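Local coordinates for septation protein imp2 (Schizosaccharomyces pombe, PDB 5C1F) that is required for normal septation, helps disassemble the medial ring in dividing fission yeast, and binds membrane phospholipids through the F-BAR domain described here, at residues Ala22-Phe27 and Asn202-Thr207; Asn46-Tyr51 and Gln94-Asp99; Asp83-Ser88 and Asp241-Arg246; Ala109-Lys114 and Gln212-Glu217. All coordinates share one frame; numbering follows the deposited sequence.

All four contacts lie in the elongated, largely helical F-BAR domain, and each joins two of its three long helices, 18-59, 69-155 and 162-252. Contact 1 pairs the first with the third, contact 2 the first with the second, and contacts 3 and 4 the second with the third. Contacts 1 and 4 touch, their centres about 12 Å apart, whereas contacts 1 and 3 lie about 52 Å apart, centre to centre, on opposite sides of the chain's centre. Along the chain contact 2 is nested within the loop closed by contact 1, and contact 4 within that of contact 3. All four also reach the second subunit, so one helical bundle serves both the monomer's core and the dimer.

Contact 1 of 4, residues Ala22-Phe27 and Asn202-Thr207; sequences ALLSRF and NEWRST
Leu23 lays its CD1 methyl against the benzo end of the Trp204 indole, 3.7 Å from CZ2, with CH2 of the same ring only slightly farther from that methyl. The approach is oblique to the ring. Leu23 CB backs this up, 4.1 Å from Trp204 CH2. One residue on, Leu24 brings its own CD1 to the edge of the indole, close to the ring plane and 4.2 Å from Trp204 CZ3, so two leucines of helix 18-59 share the benzo end of one tryptophan. Trp204 gets there because its CG is anti to the backbone N (chi1 180°), which carries the benzo ring toward helix 18-59; the nearest CA atoms, those of Leu23 and Thr207, are 9.8 Å apart. The polar end of the indole is used separately: NE1 donates to the carbonyl of Phe12, and Trp13 meets the ring edge-to-face. Leu211 packs on both Leu23 and Trp204. This joins the first and third long helices of the F-BAR domain. No hydrogen bond crosses between 22-27 and 202-207, which implies that carbon contacts carry this pairing, while the bond from NE1 to Phe12 is likely to hold the indole's rotation.

Contact 2 of 4, residues Asn46-Tyr51 and Gln94-Asp99; sequences NIEEDY and QLLQDD
The F-BAR helical bundle sets its first two long helices antiparallel here, segments 46-51 and 94-99 running at 156° to each other with axes 9.3 Å apart. On the inner side of the interface Leu96 points its CD1 methyl at the aliphatic root of Glu48, 3.9 Å from CB and slightly farther from CG. The Glu48 chain bends at chi2 (74°), so its carboxylate turns away to other partners: His89 and Arg44 of the same chain, and the hydroxyl of Tyr51 of the second subunit. That last bond ties this part of the bundle to the dimer interface of the F-BAR fold, where Tyr51 stacks on Tyr51 of the second subunit. On the outer side, Gln97 reaches across with its chain extended beyond CG and donates from NE2 to Glu49 OE1 at 3.3 Å. The oxygen lies nearly in the amide plane, but the donor stands above the carboxylate plane, the two planes being 75° apart. Were Gln97 an alanine, Glu49 OE1 would be likely to lose this donor, and Asn46 OD1 its close amide neighbour. That Asn46 OD1 sits 3.5 Å from Gln97 NE2, the two side chains crossing at about a right angle.

Contact 3 of 4, residues Asp83-Ser88 and Asp241-Arg246; sequences DNMAKS and DQACER
Met85 turns its CG anti to the carbonyl carbon (chi1 -73°), runs straight on to SD and bends at the thioether, so that the chain reaches across to helix 162-252 and turns its methyl back against Ala243. The CB of Ala243 is met twice, by Met85 CG at 3.8 Å and by Met85 CE at 4.0 Å, and thus sits against both ends of the thioether arm. Met85 CE also approaches Cys244 SG, at 4.2 Å. The small alanine is consistent with the close backbones here, the CA atoms of Met85 and Ala243 being 6.9 Å apart. In the F-BAR bundle this pairs the second and third long helices, which run nearly antiparallel at 172°. Met55 of the first helix packs on Met85, while Ile233 of the second subunit touches the same methionine and Ser234 of that subunit packs on Cys244, so the apolar patch extends into the dimer. Toward solvent, the polar pair Asn84 and Arg246 borders the patch. Asn84 ND2 and Arg246 NH2 are 4.1 Å apart, with the amide and guanidinium planes 72° from each other. Both of these nitrogens are donors, and Glu81 probably holds the pair together: one of its carboxylate oxygens accepts from Asn84 ND2 and the other forms a salt bridge with Arg246 NE. The Arg246 chain bends back over its own helix, with Gln242 O and Ala243 CA against one guanidinium face, near its rim.

Contact 4 of 4, residues Ala109-Lys114 and Gln212-Glu217; sequences ASLKDK and QDIEEE
Lys114 leaves helix 69-155 with CB facing Ile214 on helix 162-252, 4.1 Å from the CD1 methyl. These are the second and third long helices of the F-BAR bundle, antiparallel at 170° but with axes 12.4 Å apart, so the contact is made by the side chains alone. Farther out, Lys114 CD lies 4.1 Å from both CD1 and CG1 of Ile214, the two chains sliding past each other in opposite directions. The lysine stays extended through chi2 and chi3 and bends only at chi4 (-60°). Lys114 CE comes 4.5 Å from Glu217 OE1, and Lys114 NZ stops 4.6 Å from that same oxygen, too far for a salt bridge though close enough for opposite charges probably to attract. With a serine in place of Ile214, the lysine's methylenes would probably lose their apolar partner and Leu111 the methyl it packs on. Phe27 and Val30 of helix 18-59 pack on that leucine, joining all three long helices. Ile214 meets Leu111 with its other branch, the side chains crossing at about a right angle and Leu111 CD1 lying 4.2 Å from Ile214 CG2.

Contact 1 of 4, residues Ala22-Phe27 and Asn202-Thr207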
loop_
_atom_site.group_PDB
_atom_site.type_symbol
_atom_site.label_atom_id
_atom_site.label_comp_id
_atom_site.label_asym_id
_atom_site.label_seq_id
_atom_site.Cartn_x
_atom_site.Cartn_y
_atom_site.Cartn_z
ATOM N N ALA A 22 -28.848 -31.103 13.364
ATOM C CA ALA A 22 -28.664 -29.830 12.673
ATOM C C ALA A 22 -27.650 -28.935 13.378
ATOM O O ALA A 22 -26.667 -28.513 12.769
ATOM C CB ALA A 22 -29.995 -29.105 12.534
ATOM N N LEU A 23 -27.892 -28.650 14.655
ATOM C CA LEU A 23 -27.030 -27.743 15.414
ATOM C C LEU A 23 -25.619 -28.301 15.581
ATOM O O LEU A 23 -24.659 -27.546 15.712
ATOM C CB LEU A 23 -27.639 -27.440 16.784
ATOM C CG LEU A 23 -28.920 -26.600 16.795
ATOM C CD1 LEU A 23 -29.353 -26.289 18.222
ATOM C CD2 LEU A 23 -28.740 -25.316 15.993
ATOM N N LEU A 24 -25.487 -29.622 15.567
ATOM C CA LEU A 24 -24.167 -30.234 15.675
ATOM C C LEU A 24 -23.396 -30.070 14.373
ATOM O O LEU A 24 -22.215 -29.720 14.378
ATOM C CB LEU A 24 -24.278 -31.712 16.051
ATOM C CG LEU A 24 -24.094 -32.009 17.543
ATOM C CD1 LEU A 24 -25.133 -31.273 18.381
ATOM C CD2 LEU A 24 -24.143 -33.505 17.808
ATOM N N SER A 25 -24.079 -30.310 13.258
ATOM C CA SER A 25 -23.463 -30.198 11.941
ATOM C C SER A 25 -23.126 -28.751 11.581
ATOM O O SER A 25 -22.306 -28.504 10.700
ATOM C CB SER A 25 -24.384 -30.798 10.877
ATOM O OG SER A 25 -25.656 -30.176 10.904
ATOM N N ARG A 26 -23.758 -27.799 12.262
ATOM C CA ARG A 26 -23.519 -26.388 11.982
ATOM C C ARG A 26 -22.091 -25.977 12.348
ATOM O O ARG A 26 -21.540 -25.042 11.766
ATOM C CB ARG A 26 -24.530 -25.509 12.727
ATOM C CG ARG A 26 -24.228 -24.019 12.622
ATOM C CD ARG A 26 -25.387 -23.137 13.042
ATOM N NE ARG A 26 -24.992 -21.729 13.053
ATOM C CZ ARG A 26 -24.875 -20.973 11.965
ATOM N NH1 ARG A 26 -25.125 -21.483 10.766
ATOM N NH2 ARG A 26 -24.505 -19.703 12.074
ATOM N N PHE A 27 -21.494 -26.689 13.299
ATOM C CA PHE A 27 -20.123 -26.413 13.720
ATOM C C PHE A 27 -19.150 -26.368 12.544
ATOM O O PHE A 27 -18.216 -25.567 12.536
ATOM C CB PHE A 27 -19.655 -27.456 14.736
ATOM C CG PHE A 27 -20.028 -27.129 16.150
ATOM C CD1 PHE A 27 -19.341 -26.148 16.850
ATOM C CD2 PHE A 27 -21.063 -27.797 16.785
ATOM C CE1 PHE A 27 -19.680 -25.839 18.156
ATOM C CE2 PHE A 27 -21.407 -27.491 18.090
ATOM C CZ PHE A 27 -20.714 -26.511 18.776
ATOM N N ASN A 202 -33.974 -32.057 29.339
ATOM C CA ASN A 202 -33.249 -31.080 30.145
ATOM C C ASN A 202 -31.854 -30.790 29.609
ATOM O O ASN A 202 -31.400 -29.648 29.620
ATOM C CB ASN A 202 -33.148 -31.558 31.594
ATOM C CG ASN A 202 -34.324 -31.107 32.437
ATOM O OD1 ASN A 202 -34.843 -30.006 32.257
ATOM N ND2 ASN A 202 -34.750 -31.958 33.364
ATOM N N GLU A 203 -31.176 -31.832 29.139
ATOM C CA GLU A 203 -29.796 -31.706 28.694
ATOM C C GLU A 203 -29.706 -30.987 27.353
ATOM O O GLU A 203 -28.817 -30.164 27.140
ATOM C CB GLU A 203 -29.139 -33.083 28.600
ATOM C CG GLU A 203 -27.711 -33.112 29.105
ATOM C CD GLU A 203 -27.601 -32.678 30.554
ATOM O OE1 GLU A 203 -28.361 -33.204 31.395
ATOM O OE2 GLU A 203 -26.761 -31.800 30.849
ATOM N N TRP A 204 -30.632 -31.297 26.451
ATOM C CA TRP A 204 -30.651 -30.652 25.146
ATOM C C TRP A 204 -31.043 -29.190 25.285
ATOM O O TRP A 204 -30.572 -28.342 24.526
ATOM C CB TRP A 204 -31.605 -31.369 24.189
ATOM C CG TRP A 204 -31.659 -30.737 22.830
ATOM C CD1 TRP A 204 -32.757 -30.212 22.213
ATOM C CD2 TRP A 204 -30.564 -30.551 21.923
ATOM N NE1 TRP A 204 -32.416 -29.720 20.977
ATOM C CE2 TRP A 204 -31.074 -29.918 20.774
ATOM C CE3 TRP A 204 -29.202 -30.865 21.969
ATOM C CZ2 TRP A 204 -30.273 -29.586 19.684
ATOM C CZ3 TRP A 204 -28.407 -30.538 20.885
ATOM C CH2 TRP A 204 -28.944 -29.904 19.760
ATOM N N ARG A 205 -31.904 -28.895 26.253
ATOM C CA ARG A 205 -32.236 -27.512 26.575
ATOM C C ARG A 205 -30.982 -26.754 26.992
ATOM O O ARG A 205 -30.716 -25.659 26.504
ATOM C CB ARG A 205 -33.281 -27.441 27.690
ATOM C CG ARG A 205 -33.157 -26.190 28.550
ATOM C CD ARG A 205 -34.217 -26.135 29.635
ATOM N NE ARG A 205 -33.911 -25.127 30.646
ATOM C CZ ARG A 205 -34.020 -23.814 30.459
ATOM N NH1 ARG A 205 -34.418 -23.335 29.288
ATOM N NH2 ARG A 205 -33.721 -22.978 31.442
ATOM N N SER A 206 -30.216 -27.354 27.899
ATOM C CA SER A 206 -28.980 -26.760 28.387
ATOM C C SER A 206 -27.986 -26.575 27.245
ATOM O O SER A 206 -27.315 -25.547 27.150
ATOM C CB SER A 206 -28.371 -27.630 29.489
ATOM O OG SER A 206 -27.112 -27.131 29.900
ATOM N N THR A 207 -27.912 -27.577 26.375
ATOM C CA THR A 207 -27.021 -27.536 25.221
ATOM C C THR A 207 -27.448 -26.455 24.233
ATOM O O THR A 207 -26.609 -25.753 23.670
ATOM C CB THR A 207 -26.974 -28.900 24.498
ATOM O OG1 THR A 207 -26.575 -29.919 25.424
ATOM C CG2 THR A 207 -25.989 -28.863 23.342
#

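Contact 2 of 4, residues Asn46-Tyr51 and Gln94-Asp99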
loop_
_atom_site.group_PDB
_atom_site.type_symbol
_atom_site.label_atom_id
_atom_site.label_comp_id
_atom_site.label_asym_id
_atom_site.label_seq_id
_atom_site.Cartn_x
_atom_site.Cartn_y
_atom_site.Cartn_z
ATOM N N ASN A 46 -0.707 -9.582 3.903
ATOM C CA ASN A 46 0.503 -9.771 3.113
ATOM C C ASN A 46 0.630 -8.711 2.032
ATOM O O ASN A 46 1.734 -8.262 1.721
ATOM C CB ASN A 46 0.533 -11.168 2.490
ATOM C CG ASN A 46 1.036 -12.225 3.458
ATOM O OD1 ASN A 46 1.811 -11.929 4.371
ATOM N ND2 ASN A 46 0.601 -13.465 3.261
ATOM N N ILE A 47 -0.505 -8.314 1.465
ATOM C CA ILE A 47 -0.538 -7.212 0.512
ATOM C C ILE A 47 0.004 -5.947 1.169
ATOM O O ILE A 47 0.827 -5.238 0.589
ATOM C CB ILE A 47 -1.968 -6.955 -0.017
ATOM C CG1 ILE A 47 -2.428 -8.122 -0.891
ATOM C CG2 ILE A 47 -2.026 -5.652 -0.804
ATOM C CD1 ILE A 47 -3.861 -8.005 -1.371
ATOM N N GLU A 48 -0.447 -5.683 2.390
ATOM C CA GLU A 48 -0.008 -4.501 3.122
ATOM C C GLU A 48 1.477 -4.567 3.460
ATOM O O GLU A 48 2.188 -3.566 3.383
ATOM C CB GLU A 48 -0.824 -4.332 4.403
ATOM C CG GLU A 48 -0.656 -2.969 5.064
ATOM C CD GLU A 48 -1.378 -1.862 4.309
ATOM O OE1 GLU A 48 -2.087 -2.175 3.329
ATOM O OE2 GLU A 48 -1.245 -0.681 4.698
ATOM N N GLU A 49 1.942 -5.755 3.831
ATOM C CA GLU A 49 3.337 -5.948 4.205
ATOM C C GLU A 49 4.264 -5.695 3.020
ATOM O O GLU A 49 5.244 -4.961 3.135
ATOM C CB GLU A 49 3.554 -7.361 4.753
ATOM C CG GLU A 49 4.963 -7.616 5.276
ATOM C CD GLU A 49 5.134 -9.020 5.835
ATOM O OE1 GLU A 49 4.146 -9.783 5.853
ATOM O OE2 GLU A 49 6.258 -9.363 6.257
ATOM N N ASP A 50 3.943 -6.313 1.887
ATOM C CA ASP A 50 4.707 -6.140 0.655
ATOM C C ASP A 50 4.784 -4.669 0.254
ATOM O O ASP A 50 5.838 -4.173 -0.143
ATOM C CB ASP A 50 4.082 -6.962 -0.474
ATOM C CG ASP A 50 4.824 -6.811 -1.790
ATOM O OD1 ASP A 50 6.073 -6.832 -1.778
ATOM O OD2 ASP A 50 4.158 -6.674 -2.839
ATOM N N TYR A 51 3.644 -3.991 0.357
ATOM C CA TYR A 51 3.527 -2.558 0.122
ATOM C C TYR A 51 4.494 -1.788 1.027
ATOM O O TYR A 51 5.276 -0.956 0.562
ATOM C CB TYR A 51 2.075 -2.135 0.367
ATOM C CG TYR A 51 1.691 -0.718 -0.006
ATOM C CD1 TYR A 51 1.913 -0.218 -1.283
ATOM C CD2 TYR A 51 1.042 0.099 0.909
ATOM C CE1 TYR A 51 1.531 1.079 -1.621
ATOM C CE2 TYR A 51 0.655 1.387 0.582
ATOM C CZ TYR A 51 0.901 1.874 -0.681
ATOM O OH TYR A 51 0.513 3.160 -0.997
ATOM N N GLN A 94 1.374 -5.604 10.405
ATOM C CA GLN A 94 1.599 -6.470 11.560
ATOM C C GLN A 94 0.339 -6.580 12.415
ATOM O O GLN A 94 0.028 -7.644 12.939
ATOM C CB GLN A 94 2.770 -5.958 12.404
ATOM C CG GLN A 94 4.126 -6.104 11.724
ATOM C CD GLN A 94 5.229 -5.326 12.429
ATOM O OE1 GLN A 94 4.967 -4.534 13.337
ATOM N NE2 GLN A 94 6.468 -5.545 12.009
ATOM N N LEU A 95 -0.385 -5.475 12.556
ATOM C CA LEU A 95 -1.639 -5.485 13.300
ATOM C C LEU A 95 -2.739 -6.204 12.515
ATOM O O LEU A 95 -3.602 -6.862 13.102
ATOM C CB LEU A 95 -2.070 -4.057 13.646
ATOM C CG LEU A 95 -1.136 -3.297 14.599
ATOM C CD1 LEU A 95 -1.526 -1.826 14.702
ATOM C CD2 LEU A 95 -1.119 -3.946 15.976
ATOM N N LEU A 96 -2.705 -6.085 11.189
ATOM C CA LEU A 96 -3.656 -6.807 10.348
ATOM C C LEU A 96 -3.485 -8.310 10.534
ATOM O O LEU A 96 -4.456 -9.068 10.483
ATOM C CB LEU A 96 -3.481 -6.435 8.874
ATOM C CG LEU A 96 -4.046 -5.090 8.409
ATOM C CD1 LEU A 96 -3.738 -4.854 6.935
ATOM C CD2 LEU A 96 -5.544 -5.009 8.663
ATOM N N GLN A 97 -2.248 -8.738 10.756
ATOM C CA GLN A 97 -1.971 -10.148 10.983
ATOM C C GLN A 97 -2.363 -10.573 12.392
ATOM O O GLN A 97 -3.051 -11.573 12.568
ATOM C CB GLN A 97 -0.494 -10.455 10.722
ATOM C CG GLN A 97 -0.210 -10.765 9.262
ATOM C CD GLN A 97 1.230 -10.510 8.857
ATOM O OE1 GLN A 97 2.083 -10.216 9.695
ATOM N NE2 GLN A 97 1.506 -10.621 7.559
ATOM N N ASP A 98 -1.944 -9.801 13.389
ATOM C CA ASP A 98 -2.145 -10.181 14.784
ATOM C C ASP A 98 -3.567 -9.948 15.289
ATOM O O ASP A 98 -4.134 -10.808 15.961
ATOM C CB ASP A 98 -1.156 -9.432 15.678
ATOM C CG ASP A 98 0.286 -9.765 15.354
ATOM O OD1 ASP A 98 0.538 -10.890 14.874
ATOM O OD2 ASP A 98 1.164 -8.902 15.569
ATOM N N ASP A 99 -4.145 -8.793 14.969
ATOM C CA ASP A 99 -5.448 -8.424 15.523
ATOM C C ASP A 99 -6.621 -8.797 14.624
ATOM O O ASP A 99 -7.757 -8.889 15.089
ATOM C CB ASP A 99 -5.498 -6.925 15.817
ATOM C CG ASP A 99 -4.481 -6.501 16.855
ATOM O OD1 ASP A 99 -3.975 -7.377 17.588
ATOM O OD2 ASP A 99 -4.193 -5.290 16.939
#

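Contact 3 of 4, residues Asp83-Ser88 and Asp241-Arg246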
loop_
_atom_site.group_PDB
_atom_site.type_symbol
_atom_site.label_atom_id
_atom_site.label_comp_id
_atom_site.label_asym_id
_atom_site.label_seq_id
_atom_site.Cartn_x
_atom_site.Cartn_y
_atom_site.Cartn_z
ATOM N N ASP A 83 9.498 7.381 4.176
ATOM C CA ASP A 83 9.987 6.350 5.084
ATOM C C ASP A 83 9.052 6.204 6.283
ATOM O O ASP A 83 8.768 5.090 6.723
ATOM C CB ASP A 83 11.407 6.674 5.553
ATOM C CG ASP A 83 12.109 5.476 6.175
ATOM O OD1 ASP A 83 11.680 4.329 5.929
ATOM O OD2 ASP A 83 13.102 5.687 6.902
ATOM N N ASN A 84 8.568 7.330 6.804
ATOM C CA ASN A 84 7.617 7.301 7.913
ATOM C C ASN A 84 6.314 6.624 7.507
ATOM O O ASN A 84 5.675 5.943 8.306
ATOM C CB ASN A 84 7.335 8.713 8.425
ATOM C CG ASN A 84 8.442 9.239 9.310
ATOM O OD1 ASN A 84 9.170 8.465 9.936
ATOM N ND2 ASN A 84 8.576 10.560 9.371
ATOM N N MET A 85 5.926 6.813 6.254
ATOM C CA MET A 85 4.739 6.155 5.740
ATOM C C MET A 85 4.974 4.648 5.631
ATOM O O MET A 85 4.087 3.854 5.939
ATOM C CB MET A 85 4.341 6.753 4.391
ATOM C CG MET A 85 3.731 8.146 4.510
ATOM S SD MET A 85 3.143 8.819 2.943
ATOM C CE MET A 85 4.324 10.132 2.669
ATOM N N ALA A 86 6.178 4.262 5.218
ATOM C CA ALA A 86 6.555 2.852 5.152
ATOM C C ALA A 86 6.488 2.191 6.528
ATOM O O ALA A 86 5.904 1.119 6.678
ATOM C CB ALA A 86 7.954 2.701 4.563
ATOM N N LYS A 87 7.093 2.837 7.524
ATOM C CA LYS A 87 7.095 2.338 8.899
ATOM C C LYS A 87 5.681 2.121 9.420
ATOM O O LYS A 87 5.396 1.127 10.092
ATOM C CB LYS A 87 7.823 3.308 9.831
ATOM C CG LYS A 87 9.260 3.601 9.460
ATOM C CD LYS A 87 9.804 4.744 10.310
ATOM C CE LYS A 87 11.166 5.209 9.827
ATOM N NZ LYS A 87 11.666 6.369 10.616
ATOM N N SER A 88 4.805 3.075 9.119
ATOM C CA SER A 88 3.415 2.999 9.536
ATOM C C SER A 88 2.733 1.806 8.875
ATOM O O SER A 88 2.114 0.985 9.550
ATOM C CB SER A 88 2.679 4.297 9.196
ATOM O OG SER A 88 1.287 4.187 9.448
ATOM N N ASP A 241 -1.522 10.829 5.884
ATOM C CA ASP A 241 -1.953 12.196 5.624
ATOM C C ASP A 241 -1.168 13.194 6.472
ATOM O O ASP A 241 -0.870 14.302 6.017
ATOM C CB ASP A 241 -3.451 12.361 5.881
ATOM C CG ASP A 241 -3.930 13.764 5.584
ATOM O OD1 ASP A 241 -3.642 14.260 4.474
ATOM O OD2 ASP A 241 -4.565 14.382 6.463
ATOM N N GLN A 242 -0.834 12.804 7.703
ATOM C CA GLN A 242 -0.028 13.660 8.569
ATOM C C GLN A 242 1.378 13.813 8.002
ATOM O O GLN A 242 1.970 14.890 8.080
ATOM C CB GLN A 242 0.038 13.107 9.996
ATOM C CG GLN A 242 -1.259 13.225 10.780
ATOM C CD GLN A 242 -1.707 14.662 10.968
ATOM O OE1 GLN A 242 -1.099 15.422 11.722
ATOM N NE2 GLN A 242 -2.779 15.042 10.282
ATOM N N ALA A 243 1.905 12.736 7.425
ATOM C CA ALA A 243 3.228 12.773 6.810
ATOM C C ALA A 243 3.235 13.689 5.588
ATOM O O ALA A 243 4.186 14.448 5.375
ATOM C CB ALA A 243 3.676 11.369 6.427
ATOM N N CYS A 244 2.172 13.614 4.791
ATOM C CA CYS A 244 2.027 14.474 3.623
ATOM C C CYS A 244 1.955 15.934 4.027
ATOM O O CYS A 244 2.528 16.796 3.365
ATOM C CB CYS A 244 0.778 14.102 2.827
ATOM S SG CYS A 244 0.909 12.524 1.985
ATOM N N GLU A 245 1.245 16.200 5.119
ATOM C CA GLU A 245 1.066 17.560 5.596
ATOM C C GLU A 245 2.405 18.146 6.023
ATOM O O GLU A 245 2.677 19.324 5.797
ATOM C CB GLU A 245 0.069 17.599 6.754
ATOM C CG GLU A 245 -0.532 18.974 6.993
ATOM C CD GLU A 245 -1.453 19.412 5.869
ATOM O OE1 GLU A 245 -2.448 18.702 5.600
ATOM O OE2 GLU A 245 -1.183 20.463 5.250
ATOM N N ARG A 246 3.250 17.315 6.627
ATOM C CA ARG A 246 4.570 17.770 7.050
ATOM C C ARG A 246 5.457 18.092 5.842
ATOM O O ARG A 246 6.261 19.024 5.890
ATOM C CB ARG A 246 5.236 16.730 7.958
ATOM C CG ARG A 246 4.570 16.612 9.331
ATOM C CD ARG A 246 5.386 15.782 10.326
ATOM N NE ARG A 246 5.498 14.377 9.938
ATOM C CZ ARG A 246 4.626 13.431 10.274
ATOM N NH1 ARG A 246 3.560 13.735 11.004
ATOM N NH2 ARG A 246 4.817 12.180 9.873
#

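Contact 4 of 4, residues Ala109-Lys114 and Gln212-Glu217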
loop_
_atom_site.group_PDB
_atom_site.type_symbol
_atom_site.label_atom_id
_atom_site.label_comp_id
_atom_site.label_asym_id
_atom_site.label_seq_id
_atom_site.Cartn_x
_atom_site.Cartn_y
_atom_site.Cartn_z
ATOM N N ALA A 109 -9.526 -22.099 17.108
ATOM C CA ALA A 109 -8.937 -22.914 18.161
ATOM C C ALA A 109 -9.877 -22.997 19.358
ATOM O O ALA A 109 -10.015 -24.050 19.985
ATOM C CB ALA A 109 -7.590 -22.351 18.581
ATOM N N SER A 110 -10.522 -21.879 19.671
ATOM C CA SER A 110 -11.466 -21.829 20.776
ATOM C C SER A 110 -12.720 -22.638 20.457
ATOM O O SER A 110 -13.248 -23.343 21.316
ATOM C CB SER A 110 -11.837 -20.382 21.098
ATOM O OG SER A 110 -12.784 -20.322 22.151
ATOM N N LEU A 111 -13.186 -22.534 19.216
ATOM C CA LEU A 111 -14.384 -23.241 18.772
ATOM C C LEU A 111 -14.196 -24.750 18.852
ATOM O O LEU A 111 -15.122 -25.485 19.195
ATOM C CB LEU A 111 -14.749 -22.839 17.341
ATOM C CG LEU A 111 -16.030 -23.461 16.786
ATOM C CD1 LEU A 111 -17.249 -22.883 17.490
ATOM C CD2 LEU A 111 -16.123 -23.263 15.282
ATOM N N LYS A 112 -12.989 -25.204 18.531
ATOM C CA LYS A 112 -12.660 -26.621 18.592
ATOM C C LYS A 112 -12.817 -27.157 20.013
ATOM O O LYS A 112 -13.331 -28.255 20.211
ATOM C CB LYS A 112 -11.236 -26.862 18.088
ATOM C CG LYS A 112 -10.836 -28.327 18.019
ATOM C CD LYS A 112 -9.364 -28.475 17.666
ATOM C CE LYS A 112 -8.965 -29.938 17.568
ATOM N NZ LYS A 112 -9.655 -30.628 16.441
ATOM N N ASP A 113 -12.380 -26.375 20.998
ATOM C CA ASP A 113 -12.526 -26.766 22.399
ATOM C C ASP A 113 -13.985 -26.713 22.836
ATOM O O ASP A 113 -14.457 -27.594 23.553
ATOM C CB ASP A 113 -11.680 -25.875 23.312
ATOM C CG ASP A 113 -10.195 -26.131 23.164
ATOM O OD1 ASP A 113 -9.827 -27.232 22.702
ATOM O OD2 ASP A 113 -9.396 -25.236 23.515
ATOM N N LYS A 114 -14.691 -25.668 22.413
ATOM C CA LYS A 114 -16.103 -25.525 22.742
ATOM C C LYS A 114 -16.903 -26.707 22.203
ATOM O O LYS A 114 -17.735 -27.279 22.910
ATOM C CB LYS A 114 -16.659 -24.209 22.190
ATOM C CG LYS A 114 -16.142 -22.967 22.901
ATOM C CD LYS A 114 -16.809 -21.707 22.363
ATOM C CE LYS A 114 -16.237 -20.457 23.006
ATOM N NZ LYS A 114 -16.433 -20.450 24.481
ATOM N N GLN A 212 -26.685 -21.427 21.481
ATOM C CA GLN A 212 -27.168 -20.096 21.133
ATOM C C GLN A 212 -26.160 -19.034 21.557
ATOM O O GLN A 212 -25.981 -18.030 20.870
ATOM C CB GLN A 212 -28.527 -19.820 21.773
ATOM C CG GLN A 212 -29.110 -18.467 21.396
ATOM C CD GLN A 212 -30.521 -18.279 21.910
ATOM O OE1 GLN A 212 -31.166 -19.234 22.343
ATOM N NE2 GLN A 212 -31.009 -17.044 21.867
ATOM N N ASP A 213 -25.504 -19.261 22.690
ATOM C CA ASP A 213 -24.450 -18.361 23.143
ATOM C C ASP A 213 -23.351 -18.285 22.095
ATOM O O ASP A 213 -22.920 -17.202 21.716
ATOM C CB ASP A 213 -23.870 -18.818 24.484
ATOM C CG ASP A 213 -24.815 -18.577 25.643
ATOM O OD1 ASP A 213 -25.784 -17.810 25.469
ATOM O OD2 ASP A 213 -24.585 -19.148 26.731
ATOM N N ILE A 214 -22.919 -19.448 21.617
ATOM C CA ILE A 214 -21.860 -19.527 20.618
ATOM C C ILE A 214 -22.226 -18.779 19.341
ATOM O O ILE A 214 -21.399 -18.060 18.779
ATOM C CB ILE A 214 -21.528 -20.994 20.275
ATOM C CG1 ILE A 214 -20.794 -21.654 21.442
ATOM C CG2 ILE A 214 -20.682 -21.081 19.008
ATOM C CD1 ILE A 214 -20.440 -23.109 21.195
ATOM N N GLU A 215 -23.468 -18.939 18.892
ATOM C CA GLU A 215 -23.921 -18.269 17.678
ATOM C C GLU A 215 -23.976 -16.755 17.865
ATOM O O GLU A 215 -23.549 -15.999 16.992
ATOM C CB GLU A 215 -25.292 -18.799 17.249
ATOM C CG GLU A 215 -25.890 -18.087 16.044
ATOM C CD GLU A 215 -25.006 -18.155 14.806
ATOM O OE1 GLU A 215 -24.197 -19.100 14.687
ATOM O OE2 GLU A 215 -25.125 -17.257 13.946
ATOM N N GLU A 216 -24.491 -16.314 19.008
ATOM C CA GLU A 216 -24.570 -14.889 19.303
ATOM C C GLU A 216 -23.182 -14.262 19.444
ATOM O O GLU A 216 -22.952 -13.146 18.983
ATOM C CB GLU A 216 -25.388 -14.653 20.571
ATOM C CG GLU A 216 -26.860 -14.977 20.414
ATOM C CD GLU A 216 -27.623 -14.868 21.716
ATOM O OE1 GLU A 216 -26.990 -14.592 22.757
ATOM O OE2 GLU A 216 -28.856 -15.059 21.696
ATOM N N GLU A 217 -22.261 -14.983 20.075
ATOM C CA GLU A 217 -20.893 -14.499 20.219
ATOM C C GLU A 217 -20.173 -14.492 18.877
ATOM O O GLU A 217 -19.342 -13.622 18.612
ATOM C CB GLU A 217 -20.118 -15.354 21.219
ATOM C CG GLU A 217 -20.631 -15.271 22.641
ATOM C CD GLU A 217 -20.061 -16.363 23.519
ATOM O OE1 GLU A 217 -19.050 -16.981 23.119
ATOM O OE2 GLU A 217 -20.630 -16.611 24.605
#